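Local coordinates for CBS domain protein (Porphyromonas gingivalis, PDB 2NQW) that is of unknown function but is a membrane CBS-domain protein of the CorC/HlyC type, possibly binding flavin adenine dinucleotide, seen here in its transporter-associated domain, at residues G15-E20 with H30-P35; G40-E45 with F53-Q58; D47-L52 with I85-F90; D65-V68 with R73-V76. All coordinates share one frame; numbering follows the deposited sequence. Where two conformers were deposited one is given.

All four contacts lie in the transporter-associated domain, where an antiparallel sheet of order 9-11, 17-20, 84-89, 72-79, 66-69 is covered by helices. Interaction 1 sets the end of helix 25-32 against strand 17-20, and interaction 3 sets helix 49-57 against the adjacent strand 84-89; their centres are about 10 Å apart and backbone bonds join the two strands. Interaction 4 is the hairpin at the sheet edge formed by strand 66-69, its centre about 8 Å from that of interaction 3, between whose segments it falls in sequence. Interaction 2, centred about 17 Å from interaction 1, packs helix 40-43 on helix 49-57, which thus ties helix 40-43 to the sheet.

Interaction 1. Residues G15-E20 with H30-P35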
loop_
_atom_site.group_PDB
_atom_site.type_symbol
_atom_site.label_atom_id
_atom_site.label_comp_id
_atom_site.label_asym_id
_atom_site.label_seq_id
_atom_site.Cartn_x
_atom_site.Cartn_y
_atom_site.Cartn_z
ATOM N N GLY A 15 10.922 9.434 5.922
ATOM C CA GLY A 15 10.707 9.324 4.494
ATOM C C GLY A 15 9.659 8.287 4.079
ATOM O O GLY A 15 9.370 8.137 2.898
ATOM N N SER A 16 9.080 7.586 5.055
ATOM C CA SER A 16 8.023 6.604 4.770
ATOM C C SER A 16 6.647 7.242 4.929
ATOM O O SER A 16 6.515 8.434 5.300
ATOM C CB SER A 16 8.168 5.398 5.710
ATOM O OG SER A 16 7.826 5.731 7.037
ATOM N N TYR A 17 5.618 6.446 4.630
ATOM C CA TYR A 17 4.243 6.914 4.684
ATOM C C TYR A 17 3.390 5.875 5.369
ATOM O O TYR A 17 3.645 4.687 5.257
ATOM C CB TYR A 17 3.691 7.147 3.249
ATOM C CG TYR A 17 4.574 8.073 2.463
ATOM C CD1 TYR A 17 4.533 9.452 2.686
ATOM C CD2 TYR A 17 5.507 7.564 1.576
ATOM C CE1 TYR A 17 5.380 10.315 2.004
ATOM C CE2 TYR A 17 6.388 8.403 0.904
ATOM C CZ TYR A 17 6.314 9.777 1.129
ATOM O OH TYR A 17 7.158 10.648 0.455
ATOM N N LEU A 18 2.333 6.326 6.014
ATOM C CA LEU A 18 1.277 5.406 6.495
ATOM C C LEU A 18 -0.005 5.762 5.759
ATOM O O LEU A 18 -0.413 6.942 5.771
ATOM C CB LEU A 18 1.056 5.543 7.993
ATOM C CG LEU A 18 2.232 5.164 8.854
ATOM C CD1 LEU A 18 1.949 5.510 10.327
ATOM C CD2 LEU A 18 2.470 3.645 8.734
ATOM N N PHE A 19 -0.622 4.765 5.107
ATOM C CA PHE A 19 -1.884 4.978 4.378
ATOM C C PHE A 19 -2.979 4.119 4.963
ATOM O O PHE A 19 -2.736 2.951 5.336
ATOM C CB PHE A 19 -1.719 4.568 2.903
ATOM C CG PHE A 19 -1.221 5.675 2.017
ATOM C CD1 PHE A 19 -2.125 6.446 1.286
ATOM C CD2 PHE A 19 0.131 5.980 1.945
ATOM C CE1 PHE A 19 -1.670 7.516 0.468
ATOM C CE2 PHE A 19 0.589 7.035 1.147
ATOM C CZ PHE A 19 -0.325 7.794 0.401
ATOM N N GLU A 20 -4.202 4.630 4.926
ATOM C CA GLU A 20 -5.365 3.782 5.164
ATOM C C GLU A 20 -5.381 2.661 4.118
ATOM O O GLU A 20 -5.141 2.906 2.925
ATOM C CB GLU A 20 -6.654 4.615 5.071
ATOM C CG GLU A 20 -6.749 5.667 6.153
ATOM C CD GLU A 20 -7.969 6.579 6.015
ATOM O OE1 GLU A 20 -8.636 6.584 4.964
ATOM O OE2 GLU A 20 -8.219 7.346 6.974
ATOM N N HIS A 30 -1.853 9.814 -6.643
ATOM C CA HIS A 30 -2.100 11.270 -6.525
ATOM C C HIS A 30 -1.266 11.869 -5.390
ATOM O O HIS A 30 -0.524 12.844 -5.596
ATOM C CB HIS A 30 -3.589 11.506 -6.254
ATOM C CG HIS A 30 -3.931 12.909 -5.890
ATOM N ND1 HIS A 30 -4.034 13.903 -6.835
ATOM C CD2 HIS A 30 -4.123 13.494 -4.685
ATOM C CE1 HIS A 30 -4.310 15.047 -6.222
ATOM N NE2 HIS A 30 -4.372 14.829 -4.915
ATOM N N TYR A 31 -1.363 11.287 -4.191
ATOM C CA TYR A 31 -0.712 11.894 -3.029
ATOM C C TYR A 31 0.803 11.690 -3.042
ATOM O O TYR A 31 1.518 12.510 -2.448
ATOM C CB TYR A 31 -1.316 11.343 -1.720
ATOM C CG TYR A 31 -2.680 11.961 -1.460
ATOM C CD1 TYR A 31 -2.821 13.345 -1.274
ATOM C CD2 TYR A 31 -3.835 11.174 -1.432
ATOM C CE1 TYR A 31 -4.062 13.936 -1.048
ATOM C CE2 TYR A 31 -5.103 11.776 -1.207
ATOM C CZ TYR A 31 -5.178 13.145 -1.016
ATOM O OH TYR A 31 -6.398 13.727 -0.776
ATOM N N LEU A 32 1.306 10.631 -3.692
ATOM C CA LEU A 32 2.751 10.395 -3.714
ATOM C C LEU A 32 3.383 10.849 -5.019
ATOM O O LEU A 32 4.564 10.588 -5.242
ATOM C CB LEU A 32 3.085 8.928 -3.419
ATOM C CG LEU A 32 2.640 8.460 -2.033
ATOM C CD1 LEU A 32 3.134 7.024 -1.825
ATOM C CD2 LEU A 32 3.133 9.395 -0.929
ATOM N N ASP A 33 2.626 11.543 -5.873
ATOM C CA ASP A 33 3.175 12.070 -7.117
ATOM C C ASP A 33 3.825 10.962 -7.894
ATOM O O ASP A 33 4.907 11.172 -8.534
ATOM C CB ASP A 33 4.196 13.187 -6.857
ATOM C CG ASP A 33 3.619 14.339 -6.096
ATOM O OD1 ASP A 33 2.455 14.710 -6.350
ATOM O OD2 ASP A 33 4.329 14.918 -5.226
ATOM N N LEU A 34 3.079 9.881 -8.127
ATOM C CA LEU A 34 3.596 8.720 -8.880
ATOM C C LEU A 34 3.099 8.699 -10.311
ATOM O O LEU A 34 1.988 9.160 -10.584
ATOM C CB LEU A 34 3.159 7.417 -8.213
ATOM C CG LEU A 34 3.659 7.255 -6.770
ATOM C CD1 LEU A 34 3.102 5.963 -6.173
ATOM C CD2 LEU A 34 5.166 7.258 -6.717
ATOM N N PRO A 35 3.890 8.114 -11.212
ATOM C CA PRO A 35 3.404 7.915 -12.589
ATOM C C PRO A 35 2.276 6.867 -12.641
ATOM O O PRO A 35 2.122 6.029 -11.737
ATOM C CB PRO A 35 4.642 7.411 -13.314
ATOM C CG PRO A 35 5.399 6.671 -12.266
ATOM C CD PRO A 35 5.227 7.543 -11.005
#
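Strand 17-20 passes the last turn of helix 25-32 with Y17 nearest L32 (CA to CA 9.2 Å) and F19 nearest Y31 (CA to CA 10.2 Å), a spacing that leaves the contact to side chains. L32 carries it. Its CD2 methyl stands over the centre of the Y17 ring, 3.6 Å from the centroid and 3° off the ring normal, which meets the geometry of a CH-pi contact. A chi1 of -55° sets CG of Y17 beside its backbone N and opposite the carbonyl carbon, and the side chain runs antiparallel alongside L32. L32 also meets F19, which approaches it head-on: F19 CZ is 3.9 Å from L32 CG, and F19 CE2 is equally far from L32 CD1. Y31 adds its CB at the edge of the F19 ring, 4.3 Å from F19 CZ, while the phenol leads away. Just after L32 the chain turns at D33, whose positive phi belongs to a Schellman motif ending the helix. The F19 ring also stacks on F9 and touches V28 of helix 25-32, and backbone bonds from Y17 and F19 to I89 and I87 join this strand to strand 84-89, placing the contact between helix end and sheet.

Interaction 2. Residues G40-E45 with F53-Q58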
loop_
_atom_site.group_PDB
_atom_site.type_symbol
_atom_site.label_atom_id
_atom_site.label_comp_id
_atom_site.label_asym_id
_atom_site.label_seq_id
_atom_site.Cartn_x
_atom_site.Cartn_y
_atom_site.Cartn_z
ATOM N N GLY A 40 1.928 -1.040 -11.949
ATOM C CA GLY A 40 2.046 -2.020 -13.039
ATOM C C GLY A 40 0.798 -2.804 -13.369
ATOM O O GLY A 40 -0.327 -2.446 -13.002
ATOM N N GLU A 41 0.975 -3.918 -14.076
ATOM C CA GLU A 41 -0.167 -4.727 -14.479
ATOM C C GLU A 41 -0.878 -5.312 -13.275
ATOM O O GLU A 41 -2.103 -5.437 -13.278
ATOM C CB GLU A 41 0.267 -5.859 -15.420
ATOM C CG GLU A 41 0.699 -5.371 -16.762
ATOM C CD GLU A 41 0.982 -6.515 -17.728
ATOM O OE1 GLU A 41 0.054 -7.279 -18.099
ATOM O OE2 GLU A 41 2.140 -6.670 -18.127
ATOM N N LEU A 42 -0.133 -5.700 -12.246
ATOM C CA LEU A 42 -0.768 -6.224 -11.077
ATOM C C LEU A 42 -1.734 -5.179 -10.470
ATOM O O LEU A 42 -2.884 -5.480 -10.071
ATOM C CB LEU A 42 0.334 -6.609 -10.097
ATOM C CG LEU A 42 -0.127 -7.602 -9.059
ATOM C CD1 LEU A 42 -0.494 -8.976 -9.681
ATOM C CD2 LEU A 42 0.930 -7.767 -8.017
ATOM N N GLY A 43 -1.254 -3.944 -10.365
ATOM C CA GLY A 43 -2.092 -2.891 -9.794
ATOM C C GLY A 43 -3.330 -2.643 -10.619
ATOM O O GLY A 43 -4.356 -2.211 -10.096
ATOM N N ASP A 44 -3.264 -2.902 -11.925
ATOM C CA ASP A 44 -4.418 -2.681 -12.787
ATOM C C ASP A 44 -5.548 -3.662 -12.466
ATOM O O ASP A 44 -6.668 -3.468 -12.897
ATOM C CB ASP A 44 -4.017 -2.873 -14.253
ATOM C CG ASP A 44 -3.189 -1.739 -14.803
ATOM O OD1 ASP A 44 -3.116 -0.650 -14.188
ATOM O OD2 ASP A 44 -2.607 -1.951 -15.911
ATOM N N GLU A 45 -5.255 -4.726 -11.733
ATOM C CA GLU A 45 -6.249 -5.748 -11.406
ATOM C C GLU A 45 -7.047 -5.437 -10.157
ATOM O O GLU A 45 -7.996 -6.176 -9.833
ATOM C CB GLU A 45 -5.517 -7.090 -11.181
ATOM C CG GLU A 45 -4.826 -7.582 -12.476
ATOM C CD GLU A 45 -3.789 -8.698 -12.335
ATOM O OE1 GLU A 45 -3.567 -9.200 -11.213
ATOM O OE2 GLU A 45 -3.176 -9.037 -13.384
ATOM N N PHE A 53 -1.868 -5.333 -1.957
ATOM C CA PHE A 53 -1.182 -6.232 -1.036
ATOM C C PHE A 53 -1.698 -7.651 -1.203
ATOM O O PHE A 53 -0.893 -8.606 -1.314
ATOM C CB PHE A 53 -1.393 -5.712 0.403
ATOM C CG PHE A 53 -0.391 -6.296 1.375
ATOM C CD1 PHE A 53 0.753 -5.566 1.698
ATOM C CD2 PHE A 53 -0.579 -7.555 1.968
ATOM C CE1 PHE A 53 1.719 -6.081 2.559
ATOM C CE2 PHE A 53 0.383 -8.082 2.808
ATOM C CZ PHE A 53 1.523 -7.346 3.097
ATOM N N LEU A 54 -3.035 -7.807 -1.243
ATOM C CA LEU A 54 -3.614 -9.148 -1.407
ATOM C C LEU A 54 -3.251 -9.761 -2.756
ATOM O O LEU A 54 -3.084 -10.979 -2.879
ATOM C CB LEU A 54 -5.147 -9.089 -1.296
ATOM C CG LEU A 54 -5.693 -8.624 0.047
ATOM C CD1 LEU A 54 -7.206 -8.566 0.015
ATOM C CD2 LEU A 54 -5.218 -9.550 1.189
ATOM N N GLU A 55 -3.173 -8.931 -3.793
ATOM C CA GLU A 55 -2.853 -9.433 -5.140
ATOM C C GLU A 55 -1.415 -9.938 -5.194
ATOM O O GLU A 55 -1.119 -10.918 -5.909
ATOM C CB GLU A 55 -3.023 -8.297 -6.155
ATOM C CG GLU A 55 -3.028 -8.745 -7.605
ATOM C CD GLU A 55 -4.282 -9.443 -8.053
ATOM O OE1 GLU A 55 -5.305 -9.422 -7.372
ATOM O OE2 GLU A 55 -4.269 -9.977 -9.187
ATOM N N ILE A 56 -0.515 -9.273 -4.456
ATOM C CA ILE A 56 0.869 -9.745 -4.398
ATOM C C ILE A 56 1.004 -11.033 -3.576
ATOM O O ILE A 56 1.693 -11.984 -3.982
ATOM C CB ILE A 56 1.814 -8.653 -3.832
ATOM C CG1 ILE A 56 1.850 -7.420 -4.759
ATOM C CG2 ILE A 56 3.216 -9.175 -3.591
ATOM C CD1 ILE A 56 2.416 -6.172 -4.059
ATOM N N LYS A 57 0.358 -11.062 -2.409
ATOM C CA LYS A 57 0.626 -12.129 -1.436
ATOM C C LYS A 57 -0.291 -13.343 -1.574
ATOM O O LYS A 57 0.096 -14.437 -1.189
ATOM C CB LYS A 57 0.590 -11.579 -0.006
ATOM C CG LYS A 57 1.670 -10.529 0.242
ATOM C CD LYS A 57 3.108 -11.097 0.199
ATOM C CE LYS A 57 3.440 -12.077 1.320
ATOM N NZ LYS A 57 3.310 -11.432 2.660
ATOM N N GLN A 58 -1.493 -13.126 -2.090
ATOM C CA GLN A 58 -2.417 -14.220 -2.395
ATOM C C GLN A 58 -2.686 -15.120 -1.191
ATOM O O GLN A 58 -2.732 -16.355 -1.301
ATOM C CB GLN A 58 -1.900 -14.989 -3.602
ATOM C CG GLN A 58 -2.054 -14.133 -4.867
ATOM C CD GLN A 58 -3.499 -14.104 -5.319
ATOM O OE1 GLN A 58 -4.005 -15.113 -5.746
ATOM N NE2 GLN A 58 -4.202 -12.947 -5.130
#
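E55 and I56 of helix 49-57 receive the L42 side chain of helix 40-43, and the backbones come nearest at L42 and E55, 7.1 Å between their CA atoms. Walking along 53-58, F53 comes first and points away from helix 40-43; its ring packs instead on A67, F74 and V76 of the sheet. L54 follows, contributing its carbonyl O to the turn that ends the helix. E55 then faces the contact. Its CG is anti to the backbone N (chi1 -167°) and the chain bends at chi2, which turns the aliphatic CG to L42 CD1, the two side chains crossing obliquely. L42 was deposited in two conformers, so the very close approach in the given one is doubtful. On the next residue, I56, CG1 meets the other branch of the same leucine, L42 CD2, with the side chains at about a right angle and the same reservation about its tightness; beyond the pair, I56 reaches A67 and F74. K57 turns its NZ to T66 O, a hydrogen bond linking the helix to strand 66-69. Q58 leaves helical angles with positive phi, and its backbone N bonds L54 O at 2.8 Å. In the given conformer, then, the chemistry is that of an apolar patch at the surface, with leucine branches divided between the methylene part of a glutamate and an isoleucine, while the modelled approach of the E45 and E55 carboxylates is doubtful and supports no interaction.

Interaction 3. Residues D47-L52 with I85-F90; sequences DTLSGL and IEIKIF
L49 and I87 reach toward each other tip to tip, L49 from the first turn of helix 49-57 and I87 from strand 84-89. L49 holds CG opposite the backbone N (chi1 -172°), which extends the side chain toward the strand and brings CD2 to 3.9 Å from both I87 CB and I87 CG2. The isoleucine answers with its longer branch: CG1 lies beside the backbone N at chi1 -74°, and an extended chi2 carries CD1 outward until it rests on the helix backbone, 3.7 Å from S50 CA and 3.8 Å from L49 O. One side chain therefore meets the leucine with its branch point and the helix main chain with its terminal methyl. This is a helix laid on the face of an antiparallel sheet, close to the centre of the domain, and I87 and I89, alternate residues of the strand, both direct their side chains to that face. L49 CD2 also stands 4.2 Å from I89 CD1, and L49 and I89 further touch F19 of the adjoining strand 17-20. T48 caps the helix: its OG1 accepts from G51 N at 3.0 Å with an angle of 153° at the hydrogen. Near the start of strand 84-89, I85 and E86 both face Q78 in a classic beta bulge. A backbone hydrogen bond between S50 and G21 ties this helical turn to the loop after strand 17-20.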
loop_
_atom_site.group_PDB
_atom_site.type_symbol
_atom_site.label_atom_id
_atom_site.label_comp_id
_atom_site.label_asym_id
_atom_site.label_seq_id
_atom_site.Cartn_x
_atom_site.Cartn_y
_atom_site.Cartn_z
ATOM N N ASP A 47 -8.290 -2.232 -6.958
ATOM C CA ASP A 47 -8.704 -0.848 -6.754
ATOM C C ASP A 47 -8.022 -0.114 -5.606
ATOM O O ASP A 47 -7.993 1.118 -5.600
ATOM C CB ASP A 47 -10.229 -0.749 -6.514
ATOM C CG ASP A 47 -10.698 0.681 -6.450
ATOM O OD1 ASP A 47 -10.352 1.427 -7.388
ATOM O OD2 ASP A 47 -11.369 1.062 -5.464
ATOM N N THR A 48 -7.537 -0.852 -4.615
ATOM C CA THR A 48 -7.041 -0.215 -3.395
ATOM C C THR A 48 -5.655 -0.702 -3.000
ATOM O O THR A 48 -5.182 -1.713 -3.516
ATOM C CB THR A 48 -7.984 -0.456 -2.194
ATOM O OG1 THR A 48 -7.921 -1.851 -1.887
ATOM C CG2 THR A 48 -9.450 -0.023 -2.510
ATOM N N LEU A 49 -5.041 0.014 -2.067
ATOM C CA LEU A 49 -3.742 -0.372 -1.560
ATOM C C LEU A 49 -3.767 -1.740 -0.870
ATOM O O LEU A 49 -2.891 -2.585 -1.095
ATOM C CB LEU A 49 -3.228 0.754 -0.638
ATOM C CG LEU A 49 -1.788 0.592 -0.161
ATOM C CD1 LEU A 49 -0.768 0.574 -1.280
ATOM C CD2 LEU A 49 -1.500 1.723 0.818
ATOM N N SER A 50 -4.785 -1.983 -0.045
ATOM C CA SER A 50 -4.890 -3.305 0.555
ATOM C C SER A 50 -5.152 -4.350 -0.538
ATOM O O SER A 50 -4.613 -5.458 -0.447
ATOM C CB SER A 50 -5.963 -3.313 1.644
ATOM O OG SER A 50 -7.218 -3.021 1.075
ATOM N N GLY A 51 -5.902 -3.999 -1.587
ATOM C CA GLY A 51 -6.097 -4.940 -2.696
ATOM C C GLY A 51 -4.785 -5.290 -3.371
ATOM O O GLY A 51 -4.564 -6.461 -3.730
ATOM N N LEU A 52 -3.905 -4.301 -3.574
ATOM C CA LEU A 52 -2.609 -4.593 -4.183
ATOM C C LEU A 52 -1.826 -5.555 -3.276
ATOM O O LEU A 52 -1.192 -6.496 -3.759
ATOM C CB LEU A 52 -1.822 -3.301 -4.387
ATOM C CG LEU A 52 -0.425 -3.479 -4.990
ATOM C CD1 LEU A 52 -0.477 -4.135 -6.379
ATOM C CD2 LEU A 52 0.238 -2.107 -5.069
ATOM N N ILE A 85 -6.218 -2.206 7.804
ATOM C CA ILE A 85 -6.632 -0.817 7.966
ATOM C C ILE A 85 -5.478 0.180 7.813
ATOM O O ILE A 85 -5.755 1.348 7.553
ATOM C CB ILE A 85 -7.442 -0.588 9.225
ATOM C CG1 ILE A 85 -6.600 -0.746 10.478
ATOM C CG2 ILE A 85 -8.697 -1.489 9.235
ATOM C CD1 ILE A 85 -7.416 -0.496 11.802
ATOM N N GLU A 86 -4.219 -0.261 7.941
ATOM C CA GLU A 86 -3.115 0.664 7.674
ATOM C C GLU A 86 -1.979 -0.117 7.046
ATOM O O GLU A 86 -1.651 -1.224 7.492
ATOM C CB GLU A 86 -2.628 1.314 8.955
ATOM C CG GLU A 86 -1.594 2.446 8.718
ATOM C CD GLU A 86 -1.167 3.032 10.047
ATOM O OE1 GLU A 86 -0.471 2.326 10.804
ATOM O OE2 GLU A 86 -1.516 4.202 10.338
ATOM N N ILE A 87 -1.408 0.499 6.008
ATOM C CA ILE A 87 -0.230 -0.014 5.343
ATOM C C ILE A 87 0.854 1.061 5.353
ATOM O O ILE A 87 0.592 2.234 5.015
ATOM C CB ILE A 87 -0.558 -0.441 3.889
ATOM C CG1 ILE A 87 -1.351 -1.761 3.927
ATOM C CG2 ILE A 87 0.703 -0.621 3.023
ATOM C CD1 ILE A 87 -1.997 -2.153 2.589
ATOM N N LYS A 88 2.062 0.639 5.727
ATOM C CA LYS A 88 3.260 1.460 5.570
ATOM C C LYS A 88 3.822 1.286 4.172
ATOM O O LYS A 88 3.977 0.147 3.700
ATOM C CB LYS A 88 4.309 1.014 6.583
ATOM C CG LYS A 88 5.651 1.676 6.370
ATOM C CD LYS A 88 6.609 1.329 7.535
ATOM C CE LYS A 88 8.012 1.836 7.189
ATOM N NZ LYS A 88 8.962 1.557 8.327
ATOM N N ILE A 89 4.151 2.421 3.528
ATOM C CA ILE A 89 4.940 2.408 2.282
ATOM C C ILE A 89 6.328 2.918 2.687
ATOM O O ILE A 89 6.453 4.023 3.248
ATOM C CB ILE A 89 4.286 3.288 1.189
ATOM C CG1 ILE A 89 2.882 2.779 0.872
ATOM C CG2 ILE A 89 5.205 3.335 -0.037
ATOM C CD1 ILE A 89 2.125 3.606 -0.176
ATOM N N PHE A 90 7.347 2.091 2.462
ATOM C CA PHE A 90 8.705 2.472 2.837
ATOM C C PHE A 90 9.207 3.605 1.944
ATOM O O PHE A 90 8.646 3.871 0.872
ATOM C CB PHE A 90 9.616 1.240 2.724
ATOM C CG PHE A 90 9.558 0.317 3.912
ATOM C CD1 PHE A 90 10.599 0.280 4.827
ATOM C CD2 PHE A 90 8.442 -0.490 4.111
ATOM C CE1 PHE A 90 10.544 -0.573 5.944
ATOM C CE2 PHE A 90 8.365 -1.355 5.201
ATOM C CZ PHE A 90 9.423 -1.388 6.124
#

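Interaction 4. Residues D65-V68 with R73-V76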
loop_
_atom_site.group_PDB
_atom_site.type_symbol
_atom_site.label_atom_id
_atom_site.label_comp_id
_atom_site.label_asym_id
_atom_site.label_seq_id
_atom_site.Cartn_x
_atom_site.Cartn_y
_atom_site.Cartn_z
ATOM N N ASP A 65 2.914 -8.506 8.035
ATOM C CA ASP A 65 3.214 -9.026 6.711
ATOM C C ASP A 65 3.820 -7.912 5.852
ATOM O O ASP A 65 3.449 -6.727 5.974
ATOM C CB ASP A 65 1.934 -9.498 6.017
ATOM C CG ASP A 65 1.396 -10.818 6.568
ATOM O OD1 ASP A 65 1.988 -11.382 7.504
ATOM O OD2 ASP A 65 0.334 -11.242 6.035
ATOM N N THR A 66 4.687 -8.318 4.938
ATOM C CA THR A 66 5.270 -7.381 3.984
ATOM C C THR A 66 5.077 -7.881 2.546
ATOM O O THR A 66 4.823 -9.074 2.296
ATOM C CB THR A 66 6.772 -7.173 4.243
ATOM O OG1 THR A 66 7.497 -8.391 4.046
ATOM C CG2 THR A 66 7.025 -6.624 5.660
ATOM N N ALA A 67 5.198 -6.962 1.588
ATOM C CA ALA A 67 5.068 -7.311 0.183
ATOM C C ALA A 67 5.938 -6.340 -0.585
ATOM O O ALA A 67 6.106 -5.190 -0.152
ATOM C CB ALA A 67 3.628 -7.196 -0.284
ATOM N N VAL A 68 6.454 -6.771 -1.730
ATOM C CA VAL A 68 7.314 -5.914 -2.556
ATOM C C VAL A 68 6.719 -5.802 -3.949
ATOM O O VAL A 68 6.290 -6.806 -4.531
ATOM C CB VAL A 68 8.759 -6.475 -2.616
ATOM C CG1 VAL A 68 9.631 -5.665 -3.607
ATOM C CG2 VAL A 68 9.387 -6.425 -1.228
ATOM N N ARG A 73 7.971 -1.087 -1.102
ATOM C CA ARG A 73 7.824 -2.132 -0.104
ATOM C C ARG A 73 6.684 -1.715 0.818
ATOM O O ARG A 73 6.609 -0.545 1.248
ATOM C CB ARG A 73 9.116 -2.295 0.706
ATOM C CG ARG A 73 9.053 -3.440 1.711
ATOM C CD ARG A 73 10.395 -3.518 2.528
ATOM N NE ARG A 73 10.351 -4.608 3.510
ATOM C CZ ARG A 73 10.576 -5.881 3.209
ATOM N NH1 ARG A 73 10.886 -6.207 1.956
ATOM N NH2 ARG A 73 10.489 -6.822 4.158
ATOM N N PHE A 74 5.806 -2.672 1.106
ATOM C CA PHE A 74 4.600 -2.421 1.895
ATOM C C PHE A 74 4.618 -3.280 3.142
ATOM O O PHE A 74 5.122 -4.414 3.112
ATOM C CB PHE A 74 3.378 -2.886 1.084
ATOM C CG PHE A 74 3.277 -2.254 -0.289
ATOM C CD1 PHE A 74 2.991 -0.903 -0.421
ATOM C CD2 PHE A 74 3.479 -2.993 -1.452
ATOM C CE1 PHE A 74 2.915 -0.308 -1.671
ATOM C CE2 PHE A 74 3.387 -2.389 -2.731
ATOM C CZ PHE A 74 3.076 -1.040 -2.816
ATOM N N GLN A 75 4.076 -2.763 4.241
ATOM C CA GLN A 75 3.950 -3.576 5.438
ATOM C C GLN A 75 2.565 -3.310 6.052
ATOM O O GLN A 75 2.124 -2.156 6.165
ATOM C CB GLN A 75 5.031 -3.196 6.456
ATOM C CG GLN A 75 4.960 -3.982 7.782
ATOM C CD GLN A 75 6.115 -3.587 8.687
ATOM O OE1 GLN A 75 7.200 -3.249 8.201
ATOM N NE2 GLN A 75 5.920 -3.689 9.978
ATOM N N VAL A 76 1.877 -4.395 6.443
ATOM C CA VAL A 76 0.583 -4.221 7.140
ATOM C C VAL A 76 0.923 -3.814 8.565
ATOM O O VAL A 76 1.477 -4.617 9.316
ATOM C CB VAL A 76 -0.244 -5.521 7.138
ATOM C CG1 VAL A 76 -1.493 -5.370 8.000
ATOM C CG2 VAL A 76 -0.629 -5.852 5.723
#
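A67 O receives F74 N at 2.8 Å, the shortest bond between the two strands of this beta hairpin, with 168° at the hydrogen. The return bond, A67 N to F74 O, is 3.0 Å long and less straight. Together they define A67 and F74 as an antiparallel hydrogen-bonded pair; T66-Q75 and V68-R73 on either side are non-hydrogen-bonded pairs. A third bond, V76 N to D65 O at 2.9 Å, continues the ladder, and the N-to-C directions of the short strand segments lie 162° apart. Side chains divide between the two faces. On one, A67 CB is 4.4 Å from F74 CD2, and both residues meet F53 of helix 49-57. On the other, R73 crosses the neighbouring strand. A chi1 of -176° and a straight chain to NE carry its guanidinium back over T66, beside V68. T66 CB lies over one face of that flat group, while V68 CG2 meets R73 NH1 obliquely at 3.5 Å. R73 and Q75 each pack against F90 as well, and their backbones bond the next strand, 84-89, and its end. On the same face as R73, the aliphatic part of Q75 lies beside T66, with T66 CG2 and Q75 CG 4.0 Å apart.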